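Long-range contacts in tetratricopeptide TPR_2 repeat protein (Thermobaculum terrenum, PDB 5DJS), which is of unknown function but joins tetratricopeptide repeats to a GT-B-type region related to glycosyl transferase family 41, with uridine-5'-diphosphate bound in the model: residues 360-366 with 391-397; 354-359 with 385-391; 338-342 with 416-420. The protein carries 1 engineered substitution. All coordinates share one frame; numbering follows the deposited sequence.

Contact 1: residues 360-366 with 391-397; sequences ARLRLIA and RLELLSP. With UDP (uridine-5'-diphosphate), chain E.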
loop_
_atom_site.group_PDB
_atom_site.type_symbol
_atom_site.label_atom_id
_atom_site.label_comp_id
_atom_site.label_asym_id
_atom_site.label_seq_id
_atom_site.Cartn_x
_atom_site.Cartn_y
_atom_site.Cartn_z
ATOM N N ALA A 360 5.692 -2.954 -30.507
ATOM C CA ALA A 360 5.883 -3.113 -29.056
ATOM C C ALA A 360 4.694 -3.799 -28.383
ATOM O O ALA A 360 3.550 -3.624 -28.801
ATOM C CB ALA A 360 6.131 -1.763 -28.396
ATOM N N ARG A 361 4.986 -4.563 -27.337
ATOM C CA ARG A 361 3.984 -5.283 -26.565
ATOM C C ARG A 361 4.027 -4.778 -25.132
ATOM O O ARG A 361 5.093 -4.396 -24.662
ATOM C CB ARG A 361 4.281 -6.782 -26.595
ATOM C CG ARG A 361 4.240 -7.392 -27.989
ATOM C CD ARG A 361 4.780 -8.816 -28.010
ATOM N NE ARG A 361 4.000 -9.739 -27.187
ATOM C CZ ARG A 361 2.777 -10.205 -27.485
ATOM N NH1 ARG A 361 2.140 -9.841 -28.599
ATOM N NH2 ARG A 361 2.170 -11.044 -26.646
ATOM N N LEU A 362 2.872 -4.763 -24.453
ATOM C CA LEU A 362 2.764 -4.355 -23.040
ATOM C C LEU A 362 2.387 -5.539 -22.163
ATOM O O LEU A 362 1.448 -6.275 -22.472
ATOM C CB LEU A 362 1.727 -3.252 -22.876
ATOM C CG LEU A 362 1.479 -2.711 -21.465
ATOM C CD1 LEU A 362 2.735 -2.124 -20.829
ATOM C CD2 LEU A 362 0.388 -1.658 -21.519
ATOM N N ARG A 363 3.111 -5.696 -21.058
ATOM C CA ARG A 363 2.995 -6.849 -20.169
ATOM C C ARG A 363 2.532 -6.409 -18.778
ATOM O O ARG A 363 3.297 -5.789 -18.039
ATOM C CB ARG A 363 4.364 -7.516 -20.064
ATOM C CG ARG A 363 4.409 -8.803 -19.248
ATOM C CD ARG A 363 4.320 -10.043 -20.119
ATOM N NE ARG A 363 5.249 -11.080 -19.663
ATOM C CZ ARG A 363 6.468 -11.317 -20.159
ATOM N NH1 ARG A 363 6.969 -10.605 -21.175
ATOM N NH2 ARG A 363 7.203 -12.293 -19.627
ATOM N N LEU A 364 1.288 -6.726 -18.425
ATOM C CA LEU A 364 0.753 -6.428 -17.093
ATOM C C LEU A 364 0.666 -7.700 -16.267
ATOM O O LEU A 364 0.292 -8.759 -16.781
ATOM C CB LEU A 364 -0.628 -5.779 -17.181
ATOM C CG LEU A 364 -0.788 -4.593 -18.123
ATOM C CD1 LEU A 364 -2.210 -4.058 -18.044
ATOM C CD2 LEU A 364 0.210 -3.492 -17.802
ATOM N N ILE A 365 1.034 -7.594 -14.994
ATOM C CA ILE A 365 0.908 -8.701 -14.046
ATOM C C ILE A 365 0.349 -8.147 -12.748
ATOM O O ILE A 365 0.967 -7.283 -12.113
ATOM C CB ILE A 365 2.255 -9.385 -13.746
ATOM C CG1 ILE A 365 2.904 -9.918 -15.030
ATOM C CG2 ILE A 365 2.046 -10.537 -12.771
ATOM C CD1 ILE A 365 4.360 -10.295 -14.871
ATOM N N ALA A 366 -0.806 -8.664 -12.344
ATOM C CA ALA A 366 -1.536 -8.147 -11.182
ATOM C C ALA A 366 -2.641 -9.115 -10.754
ATOM O O ALA A 366 -2.993 -10.053 -11.481
ATOM C CB ALA A 366 -2.127 -6.779 -11.489
ATOM N N ARG A 391 -1.748 -7.343 -28.634
ATOM C CA ARG A 391 -0.429 -6.776 -28.267
ATOM C C ARG A 391 -0.287 -6.637 -26.747
ATOM O O ARG A 391 0.821 -6.509 -26.234
ATOM C CB ARG A 391 -0.145 -5.397 -28.918
ATOM C CG ARG A 391 -0.638 -5.186 -30.356
ATOM C CD ARG A 391 0.384 -4.583 -31.319
ATOM N NE ARG A 391 1.342 -3.631 -30.737
ATOM C CZ ARG A 391 1.255 -2.296 -30.749
ATOM N NH1 ARG A 391 0.224 -1.655 -31.287
ATOM N NH2 ARG A 391 2.235 -1.586 -30.193
ATOM N N LEU A 392 -1.420 -6.637 -26.047
ATOM C CA LEU A 392 -1.490 -6.558 -24.589
ATOM C C LEU A 392 -1.508 -7.956 -23.983
ATOM O O LEU A 392 -2.454 -8.704 -24.218
ATOM C CB LEU A 392 -2.785 -5.831 -24.226
ATOM C CG LEU A 392 -3.011 -5.381 -22.796
ATOM C CD1 LEU A 392 -2.131 -4.186 -22.481
ATOM C CD2 LEU A 392 -4.476 -5.018 -22.594
ATOM N N GLU A 393 -0.474 -8.315 -23.222
ATOM C CA GLU A 393 -0.423 -9.638 -22.566
ATOM C C GLU A 393 -0.552 -9.579 -21.015
ATOM O O GLU A 393 0.324 -9.076 -20.314
ATOM C CB GLU A 393 0.787 -10.478 -23.037
ATOM C CG GLU A 393 2.162 -9.825 -22.956
ATOM C CD GLU A 393 3.310 -10.793 -23.276
ATOM O OE1 GLU A 393 4.088 -10.511 -24.215
ATOM O OE2 GLU A 393 3.447 -11.833 -22.590
ATOM N N LEU A 394 -1.669 -10.116 -20.514
ATOM C CA LEU A 394 -2.064 -10.040 -19.111
ATOM C C LEU A 394 -1.811 -11.378 -18.438
ATOM O O LEU A 394 -2.159 -12.417 -18.993
ATOM C CB LEU A 394 -3.556 -9.735 -19.007
ATOM C CG LEU A 394 -4.173 -8.512 -19.699
ATOM C CD1 LEU A 394 -3.237 -7.314 -19.724
ATOM C CD2 LEU A 394 -4.653 -8.827 -21.107
ATOM N N LEU A 395 -1.235 -11.349 -17.240
ATOM C CA LEU A 395 -0.849 -12.565 -16.520
ATOM C C LEU A 395 -1.387 -12.593 -15.089
ATOM O O LEU A 395 -1.456 -11.563 -14.410
ATOM C CB LEU A 395 0.682 -12.708 -16.512
ATOM C CG LEU A 395 1.286 -13.721 -17.494
ATOM C CD1 LEU A 395 2.739 -13.390 -17.803
ATOM C CD2 LEU A 395 1.153 -15.146 -16.954
ATOM N N SER A 396 -1.751 -13.792 -14.639
ATOM C CA SER A 396 -2.195 -14.013 -13.268
ATOM C C SER A 396 -1.008 -13.822 -12.316
ATOM O O SER A 396 0.137 -14.024 -12.719
ATOM C CB SER A 396 -2.773 -15.427 -13.125
ATOM O OG SER A 396 -3.600 -15.748 -14.230
ATOM N N PRO A 397 -1.273 -13.455 -11.049
ATOM C CA PRO A 397 -0.169 -13.138 -10.132
ATOM C C PRO A 397 0.694 -14.350 -9.726
ATOM O O PRO A 397 0.228 -15.495 -9.777
ATOM C CB PRO A 397 -0.884 -12.533 -8.915
ATOM C CG PRO A 397 -2.237 -13.154 -8.927
ATOM C CD PRO A 397 -2.586 -13.398 -10.373
HETATM N N1 UDP E . 3.565 -9.056 -6.067
HETATM C C2 UDP E . 3.515 -10.469 -6.242
HETATM N N3 UDP E . 2.837 -10.993 -7.280
HETATM C C4 UDP E . 2.205 -10.204 -8.164
HETATM C C5 UDP E . 2.235 -8.822 -8.031
HETATM C C6 UDP E . 2.929 -8.265 -6.963
HETATM O O2 UDP E . 4.089 -11.248 -5.444
HETATM O O4 UDP E . 1.584 -10.704 -9.114
HETATM C "C1'" UDP E . 4.313 -8.471 -4.933
HETATM C "C2'" UDP E . 5.478 -7.659 -5.466
HETATM O "O2'" UDP E . 6.618 -7.987 -4.669
HETATM C "C3'" UDP E . 5.015 -6.211 -5.357
HETATM C "C4'" UDP E . 3.947 -6.214 -4.263
HETATM O "O4'" UDP E . 3.525 -7.579 -4.126
HETATM O "O3'" UDP E . 6.074 -5.317 -5.043
HETATM C "C5'" UDP E . 2.710 -5.355 -4.527
HETATM O "O5'" UDP E . 2.994 -4.157 -5.248
HETATM P PA UDP E . 1.774 -3.305 -5.890
HETATM O O1A UDP E . 0.880 -2.889 -4.747
HETATM O O2A UDP E . 1.218 -4.121 -7.035
HETATM O O3A UDP E . 2.414 -1.976 -6.559
HETATM P PB UDP E . 3.349 -0.914 -5.779
HETATM O O1B UDP E . 4.396 -1.717 -5.065
HETATM O O2B UDP E . 3.950 -0.108 -6.883
HETATM O O3B UDP E . 2.404 -0.145 -4.887
#
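The carbonyl oxygen of Ala-360 is gripped by two nitrogens of one arginine: Arg-391 reaches it side-on, with NE at 2.9 Å from Ala-360 O and NH2 at 2.8 Å from the same atom. The oxygen lies close to the guanidinium plane, and the double hold fixes the rotation of that group, whose NH2 also bonds to Leu-354 O at the end of helix 344-356. From here strands 361-365 and 392-395 run parallel, two neighbours of a Rossmann-like sheet joined through helix 372-383 as a beta-alpha-beta unit. Four backbone bonds tie them in alternation: Leu-362 N to Arg-391 O, Glu-393 N to Leu-362 O, Leu-364 N to Glu-393 O, and Leu-395 N to Leu-364 O.

One face is all leucine. Leu-362 and Leu-392 lie side by side, as do Leu-364 and Leu-394, whose CD1 atoms meet at 3.8 Å; Trp-350 of helix 344-356 and Met-379 of helix 372-383 pack against this face. The other face is mixed: charge around Glu-393, then Ile-365 beside Leu-395 toward the pocket. Glu-393 CG sits between the backbone N and the carbonyl carbon (chi1 52°), which sends the extended chain across to strand 361-365. OE1 takes a bond from Arg-361 NE at 3.1 Å on its anti side but tilted from the carboxylate plane, and a weak one from Arg-361 NH2. OE2 stands 3.5 Å from Arg-363 NE but well out of that guanidinium plane, an attraction of charges alone. Farther along, Ile-365 CG2 and Pro-397 CB border the uracil O4 of uridine-5'-diphosphate, at 3.7 Å and 3.1 Å.

With two arginines sharing one carboxylate, Glu-393 would be expected to stay ionised, and the pairing adds a polar cross-strand tie to the backbone bonds.

Contact 2: residues 354-359 with 385-391; sequences LLALPR and RGVAGER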
loop_
_atom_site.group_PDB
_atom_site.type_symbol
_atom_site.label_atom_id
_atom_site.label_comp_id
_atom_site.label_asym_id
_atom_site.label_seq_id
_atom_site.Cartn_x
_atom_site.Cartn_y
_atom_site.Cartn_z
ATOM N N LEU A 354 2.125 2.815 -27.682
ATOM C CA LEU A 354 1.975 1.597 -28.487
ATOM C C LEU A 354 1.597 1.862 -29.955
ATOM O O LEU A 354 1.871 1.013 -30.817
ATOM C CB LEU A 354 0.988 0.620 -27.832
ATOM C CG LEU A 354 1.431 -0.045 -26.516
ATOM C CD1 LEU A 354 0.277 -0.771 -25.829
ATOM C CD2 LEU A 354 2.584 -1.010 -26.727
ATOM N N LEU A 355 0.970 3.005 -30.247
ATOM C CA LEU A 355 0.717 3.399 -31.637
ATOM C C LEU A 355 2.028 3.800 -32.299
ATOM O O LEU A 355 2.319 3.370 -33.417
ATOM C CB LEU A 355 -0.278 4.556 -31.733
ATOM C CG LEU A 355 -1.733 4.292 -31.359
ATOM C CD1 LEU A 355 -2.553 5.563 -31.579
ATOM C CD2 LEU A 355 -2.328 3.133 -32.140
ATOM N N ALA A 356 2.810 4.615 -31.590
ATOM C CA ALA A 356 4.095 5.133 -32.088
ATOM C C ALA A 356 5.217 4.096 -32.176
ATOM O O ALA A 356 6.213 4.341 -32.856
ATOM C CB ALA A 356 4.544 6.316 -31.237
ATOM N N LEU A 357 5.072 2.971 -31.471
ATOM C CA LEU A 357 6.003 1.837 -31.569
ATOM C C LEU A 357 5.181 0.596 -31.908
ATOM O O LEU A 357 4.972 -0.274 -31.050
ATOM C CB LEU A 357 6.777 1.647 -30.261
ATOM C CG LEU A 357 7.695 2.805 -29.855
ATOM C CD1 LEU A 357 8.172 2.628 -28.423
ATOM C CD2 LEU A 357 8.878 2.943 -30.801
ATOM N N PRO A 358 4.722 0.500 -33.177
ATOM C CA PRO A 358 3.634 -0.421 -33.564
ATOM C C PRO A 358 3.900 -1.929 -33.390
ATOM O O PRO A 358 2.958 -2.723 -33.510
ATOM C CB PRO A 358 3.391 -0.074 -35.037
ATOM C CG PRO A 358 4.696 0.468 -35.510
ATOM C CD PRO A 358 5.271 1.214 -34.347
ATOM N N ARG A 359 5.152 -2.313 -33.129
ATOM C CA ARG A 359 5.508 -3.704 -32.843
ATOM C C ARG A 359 5.631 -4.002 -31.336
ATOM O O ARG A 359 5.658 -5.175 -30.934
ATOM C CB ARG A 359 6.814 -4.064 -33.570
ATOM C CG ARG A 359 6.775 -3.825 -35.080
ATOM C CD ARG A 359 7.872 -4.573 -35.830
ATOM N NE ARG A 359 7.716 -6.039 -35.751
ATOM C CZ ARG A 359 8.541 -6.904 -35.138
ATOM N NH1 ARG A 359 9.652 -6.508 -34.508
ATOM N NH2 ARG A 359 8.251 -8.206 -35.160
ATOM N N ARG A 385 -8.922 2.740 -27.702
ATOM C CA ARG A 385 -7.876 3.743 -27.981
ATOM C C ARG A 385 -7.007 3.404 -29.215
ATOM O O ARG A 385 -5.910 3.954 -29.364
ATOM C CB ARG A 385 -6.976 3.908 -26.744
ATOM C CG ARG A 385 -7.723 4.332 -25.492
ATOM C CD ARG A 385 -6.895 4.108 -24.244
ATOM N NE ARG A 385 -7.446 4.836 -23.101
ATOM C CZ ARG A 385 -8.431 4.418 -22.300
ATOM N NH1 ARG A 385 -9.015 3.232 -22.463
ATOM N NH2 ARG A 385 -8.833 5.204 -21.304
ATOM N N GLY A 386 -7.500 2.514 -30.088
ATOM C CA GLY A 386 -6.865 2.199 -31.373
ATOM C C GLY A 386 -5.725 1.186 -31.357
ATOM O O GLY A 386 -4.973 1.091 -32.328
ATOM N N VAL A 387 -5.604 0.419 -30.277
ATOM C CA VAL A 387 -4.472 -0.480 -30.069
ATOM C C VAL A 387 -5.000 -1.908 -30.042
ATOM O O VAL A 387 -5.876 -2.220 -29.242
ATOM C CB VAL A 387 -3.757 -0.178 -28.728
ATOM C CG1 VAL A 387 -2.651 -1.194 -28.446
ATOM C CG2 VAL A 387 -3.196 1.243 -28.730
ATOM N N ALA A 388 -4.445 -2.776 -30.888
ATOM C CA ALA A 388 -4.909 -4.155 -30.995
ATOM C C ALA A 388 -4.722 -4.873 -29.660
ATOM O O ALA A 388 -3.668 -4.774 -29.049
ATOM C CB ALA A 388 -4.171 -4.879 -32.109
ATOM N N GLY A 389 -5.765 -5.569 -29.212
ATOM C CA GLY A 389 -5.792 -6.193 -27.889
ATOM C C GLY A 389 -4.832 -7.352 -27.709
ATOM O O GLY A 389 -4.427 -7.651 -26.583
ATOM N N GLU A 390 -4.476 -8.013 -28.811
ATOM C CA GLU A 390 -3.487 -9.099 -28.779
ATOM C C GLU A 390 -2.062 -8.627 -28.409
ATOM O O GLU A 390 -1.268 -9.428 -27.912
ATOM C CB GLU A 390 -3.478 -9.902 -30.100
ATOM C CG GLU A 390 -3.144 -9.117 -31.375
ATOM C CD GLU A 390 -4.369 -8.702 -32.178
ATOM O OE1 GLU A 390 -5.352 -8.213 -31.576
ATOM O OE2 GLU A 390 -4.344 -8.860 -33.418
ATOM N N ARG A 391 -1.748 -7.343 -28.634
ATOM C CA ARG A 391 -0.429 -6.776 -28.267
ATOM C C ARG A 391 -0.287 -6.637 -26.747
ATOM O O ARG A 391 0.821 -6.509 -26.234
ATOM C CB ARG A 391 -0.145 -5.397 -28.918
ATOM C CG ARG A 391 -0.638 -5.186 -30.356
ATOM C CD ARG A 391 0.384 -4.583 -31.319
ATOM N NE ARG A 391 1.342 -3.631 -30.737
ATOM C CZ ARG A 391 1.255 -2.296 -30.749
ATOM N NH1 ARG A 391 0.224 -1.655 -31.287
ATOM N NH2 ARG A 391 2.235 -1.586 -30.193
#
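A Schellman motif closes helix 372-383, with Gly-386 as its C-prime residue at positive phi, and Leu-355 of helix 344-356 reaches over to this turn: its CD2 methyl approaches Gly-386 O. In the motif itself Val-387 N bonds back to Leu-382 O and Gly-386 N to Glu-383 O, and the chain then turns away toward strand 392-395. Directly after the turn Val-387 points into the other segment and divides its methyls between two leucines. CG1 meets Leu-354 CD1 at 3.9 Å, and CG2 meets Leu-355 CD2 at 4.0 Å; the side chains of Leu-354 and Val-387 cross at about a right angle. Leu-382 of helix 372-383 extends this apolar patch, touching both Leu-354 and Val-387.

Arg-391 supplies the polar half. Its chain bends at chi2 and chi3 (-132° and -33°), bringing the guanidinium to the carbonyls at the C-terminal end of helix 344-356. NH2 donates to Leu-354 O at 2.7 Å, with the acceptor nearly in the guanidinium plane, and a weak bond at 3.2 Å joins NH1 to that same oxygen. Pro-358 O stands over the centre of one guanidinium face, 3.3 Å from Arg-391 CZ, an electrostatic approach with no N-H aimed at the oxygen. Leu-354 CB and CD2 lie alongside NH2, sliding past the arginine in the opposite direction. A carbonyl near a helix C-terminus is expected to carry enhanced negative potential, which suits a positive group here.

Farther out, Arg-385 turns its charge to Asp-348 of helix 344-356. Two helices ending side by side, each leading into its own parallel strand, is the arrangement of an alpha/beta Rossmann-like domain, here one of the GT-B pair.

Contact 3: residues 338-342 with 416-420; sequences RLSMI and TLPYS. Engineered in segment 338-342: Met-341 (natural residue Lys). With UDP (uridine-5'-diphosphate), chain E.
Met-341, an engineered substitution for the natural lysine, packs against Thr-416 and Tyr-419 where two loops of a Rossmann-like GT-B domain meet beside the bound uridine-5'-diphosphate. One loop follows strand 332-335, the other strand 412-414.

The close part is inside. Met-341 CB lies 3.5 Å from Thr-416 OG1, while Met-341 O faces the threonine CB and CG2, and Ile-342 CG1 touches Thr-416 CG2, the two side chains crossing at about a right angle. Thr-416 is itself held within its loop: OG1 donates to Tyr-419 O at 2.6 Å, in the carbonyl plane, spanning the turn that contains the cis peptide before Pro-418. Met-341 bends at chi3 (-113°), swinging CE to the diphosphate, 3.2 Å from O3A of uridine-5'-diphosphate. Its sulfur makes a Met-aromatic contact with Tyr-419, 4.3 Å from the ring centroid and oblique to the ring.

Between the loops the packing is looser toward the pocket, where partly exposed Arg-338 reaches from the phosphate to Tyr-419. The guanidinium stands almost perpendicular to the tyrosine ring, and NH1 bonds to Tyr-123 OH. Met-341 SD lies over one guanidinium face, offset toward the rim. Tyr-419 OH lies near the guanidinium plane, 3.3 Å from Arg-338 NH2. Arg-338 grips the alpha phosphate twice, weakly from its backbone N to O2A, and from its side chain through NE, 3.0 Å from O1A of uridine-5'-diphosphate.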
loop_
_atom_site.group_PDB
_atom_site.type_symbol
_atom_site.label_atom_id
_atom_site.label_comp_id
_atom_site.label_asym_id
_atom_site.label_seq_id
_atom_site.Cartn_x
_atom_site.Cartn_y
_atom_site.Cartn_z
ATOM N N ARG A 338 -0.790 -2.956 -9.173
ATOM C CA ARG A 338 -2.204 -3.171 -8.841
ATOM C C ARG A 338 -3.130 -2.510 -9.860
ATOM O O ARG A 338 -2.826 -1.418 -10.371
ATOM C CB ARG A 338 -2.532 -2.577 -7.457
ATOM C CG ARG A 338 -1.898 -3.300 -6.279
ATOM C CD ARG A 338 -2.422 -2.814 -4.927
ATOM N NE ARG A 338 -1.808 -1.555 -4.450
ATOM C CZ ARG A 338 -2.442 -0.398 -4.241
ATOM N NH1 ARG A 338 -3.745 -0.272 -4.472
ATOM N NH2 ARG A 338 -1.771 0.658 -3.797
ATOM N N LEU A 339 -4.272 -3.148 -10.112
ATOM C CA LEU A 339 -5.199 -2.673 -11.141
ATOM C C LEU A 339 -5.863 -1.338 -10.804
ATOM O O LEU A 339 -6.232 -0.581 -11.706
ATOM C CB LEU A 339 -6.238 -3.744 -11.458
ATOM C CG LEU A 339 -5.642 -5.057 -12.001
ATOM C CD1 LEU A 339 -6.732 -6.096 -12.172
ATOM C CD2 LEU A 339 -4.893 -4.868 -13.320
ATOM N N SER A 340 -5.970 -1.030 -9.513
ATOM C CA SER A 340 -6.468 0.276 -9.057
ATOM C C SER A 340 -5.650 1.470 -9.577
ATOM O O SER A 340 -6.183 2.576 -9.769
ATOM C CB SER A 340 -6.512 0.307 -7.528
ATOM O OG SER A 340 -5.471 -0.479 -6.988
ATOM N N MET A 341 -4.363 1.231 -9.813
ATOM C CA MET A 341 -3.442 2.260 -10.280
ATOM C C MET A 341 -3.483 2.463 -11.800
ATOM O O MET A 341 -3.039 3.502 -12.294
ATOM C CB MET A 341 -2.034 1.888 -9.825
ATOM C CG MET A 341 -1.954 1.591 -8.328
ATOM S SD MET A 341 -0.305 1.758 -7.656
ATOM C CE MET A 341 0.044 0.066 -7.251
ATOM N N ILE A 342 -4.026 1.479 -12.529
ATOM C CA ILE A 342 -4.151 1.516 -13.991
ATOM C C ILE A 342 -5.561 1.973 -14.384
ATOM O O ILE A 342 -6.448 1.145 -14.602
ATOM C CB ILE A 342 -3.860 0.124 -14.621
ATOM C CG1 ILE A 342 -2.497 -0.403 -14.160
ATOM C CG2 ILE A 342 -3.898 0.191 -16.149
ATOM C CD1 ILE A 342 -2.342 -1.900 -14.297
ATOM N N THR A 416 2.700 3.933 -13.026
ATOM C CA THR A 416 1.326 4.439 -13.081
ATOM C C THR A 416 1.187 5.891 -12.614
ATOM O O THR A 416 2.057 6.440 -11.931
ATOM C CB THR A 416 0.386 3.557 -12.249
ATOM O OG1 THR A 416 0.947 3.359 -10.948
ATOM C CG2 THR A 416 0.199 2.201 -12.912
ATOM N N LEU A 417 0.084 6.500 -13.029
ATOM C CA LEU A 417 -0.341 7.808 -12.555
ATOM C C LEU A 417 -1.880 7.788 -12.389
ATOM O O LEU A 417 -2.549 6.957 -13.013
ATOM C CB LEU A 417 0.080 8.903 -13.541
ATOM C CG LEU A 417 -0.310 8.706 -15.017
ATOM C CD1 LEU A 417 -1.075 9.890 -15.598
ATOM C CD2 LEU A 417 0.921 8.417 -15.855
ATOM N N PRO A 418 -2.455 8.657 -11.550
ATOM C CA PRO A 418 -1.745 9.596 -10.661
ATOM C C PRO A 418 -1.139 8.976 -9.388
ATOM O O PRO A 418 -0.420 9.680 -8.658
ATOM C CB PRO A 418 -2.845 10.594 -10.275
ATOM C CG PRO A 418 -4.096 9.793 -10.341
ATOM C CD PRO A 418 -3.913 8.859 -11.504
ATOM N N TYR A 419 -1.450 7.705 -9.111
ATOM C CA TYR A 419 -0.892 6.986 -7.973
ATOM C C TYR A 419 0.360 6.238 -8.490
ATOM O O TYR A 419 0.269 5.189 -9.157
ATOM C CB TYR A 419 -1.950 6.036 -7.391
ATOM C CG TYR A 419 -1.685 5.399 -6.024
ATOM C CD1 TYR A 419 -0.489 4.724 -5.739
ATOM C CD2 TYR A 419 -2.676 5.388 -5.036
ATOM C CE1 TYR A 419 -0.274 4.101 -4.506
ATOM C CE2 TYR A 419 -2.467 4.766 -3.804
ATOM C CZ TYR A 419 -1.260 4.122 -3.543
ATOM O OH TYR A 419 -1.017 3.504 -2.338
ATOM N N SER A 420 1.528 6.784 -8.154
ATOM C CA SER A 420 2.796 6.193 -8.558
ATOM C C SER A 420 3.098 4.956 -7.745
ATOM O O SER A 420 2.851 4.918 -6.533
ATOM C CB SER A 420 3.957 7.166 -8.386
ATOM O OG SER A 420 5.182 6.476 -8.566
HETATM N N1 UDP E . 3.565 -9.056 -6.067
HETATM C C2 UDP E . 3.515 -10.469 -6.242
HETATM N N3 UDP E . 2.837 -10.993 -7.280
HETATM C C4 UDP E . 2.205 -10.204 -8.164
HETATM C C5 UDP E . 2.235 -8.822 -8.031
HETATM C C6 UDP E . 2.929 -8.265 -6.963
HETATM O O2 UDP E . 4.089 -11.248 -5.444
HETATM O O4 UDP E . 1.584 -10.704 -9.114
HETATM C "C1'" UDP E . 4.313 -8.471 -4.933
HETATM C "C2'" UDP E . 5.478 -7.659 -5.466
HETATM O "O2'" UDP E . 6.618 -7.987 -4.669
HETATM C "C3'" UDP E . 5.015 -6.211 -5.357
HETATM C "C4'" UDP E . 3.947 -6.214 -4.263
HETATM O "O4'" UDP E . 3.525 -7.579 -4.126
HETATM O "O3'" UDP E . 6.074 -5.317 -5.043
HETATM C "C5'" UDP E . 2.710 -5.355 -4.527
HETATM O "O5'" UDP E . 2.994 -4.157 -5.248
HETATM P PA UDP E . 1.774 -3.305 -5.890
HETATM O O1A UDP E . 0.880 -2.889 -4.747
HETATM O O2A UDP E . 1.218 -4.121 -7.035
HETATM O O3A UDP E . 2.414 -1.976 -6.559
HETATM P PB UDP E . 3.349 -0.914 -5.779
HETATM O O1B UDP E . 4.396 -1.717 -5.065
HETATM O O2B UDP E . 3.950 -0.108 -6.883
HETATM O O3B UDP E . 2.404 -0.145 -4.887
#

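How the contacts relate
All three contacts belong to one Rossmann-like domain, taken at different depths. Contact 3 is buried and lies at the strand ends where the nucleotide binds; contact 1 is partly buried at the sheet margin, and contact 2 sits farthest from the chain centre. Contacts 1 and 2 share Arg-391 and pack through Leu-354, so the end of helix 344-356 meets the starts of both strands there. Contact 1 touches contact 3 through Ala-366 and Leu-339, and both reach the ligand, one at the base and the other at the diphosphate. Backbone pairing dominates contact 1, contact 2 pairs an arginine-to-carbonyl bond with leucine-valine packing, and contact 3 combines loop packing with phosphate binding.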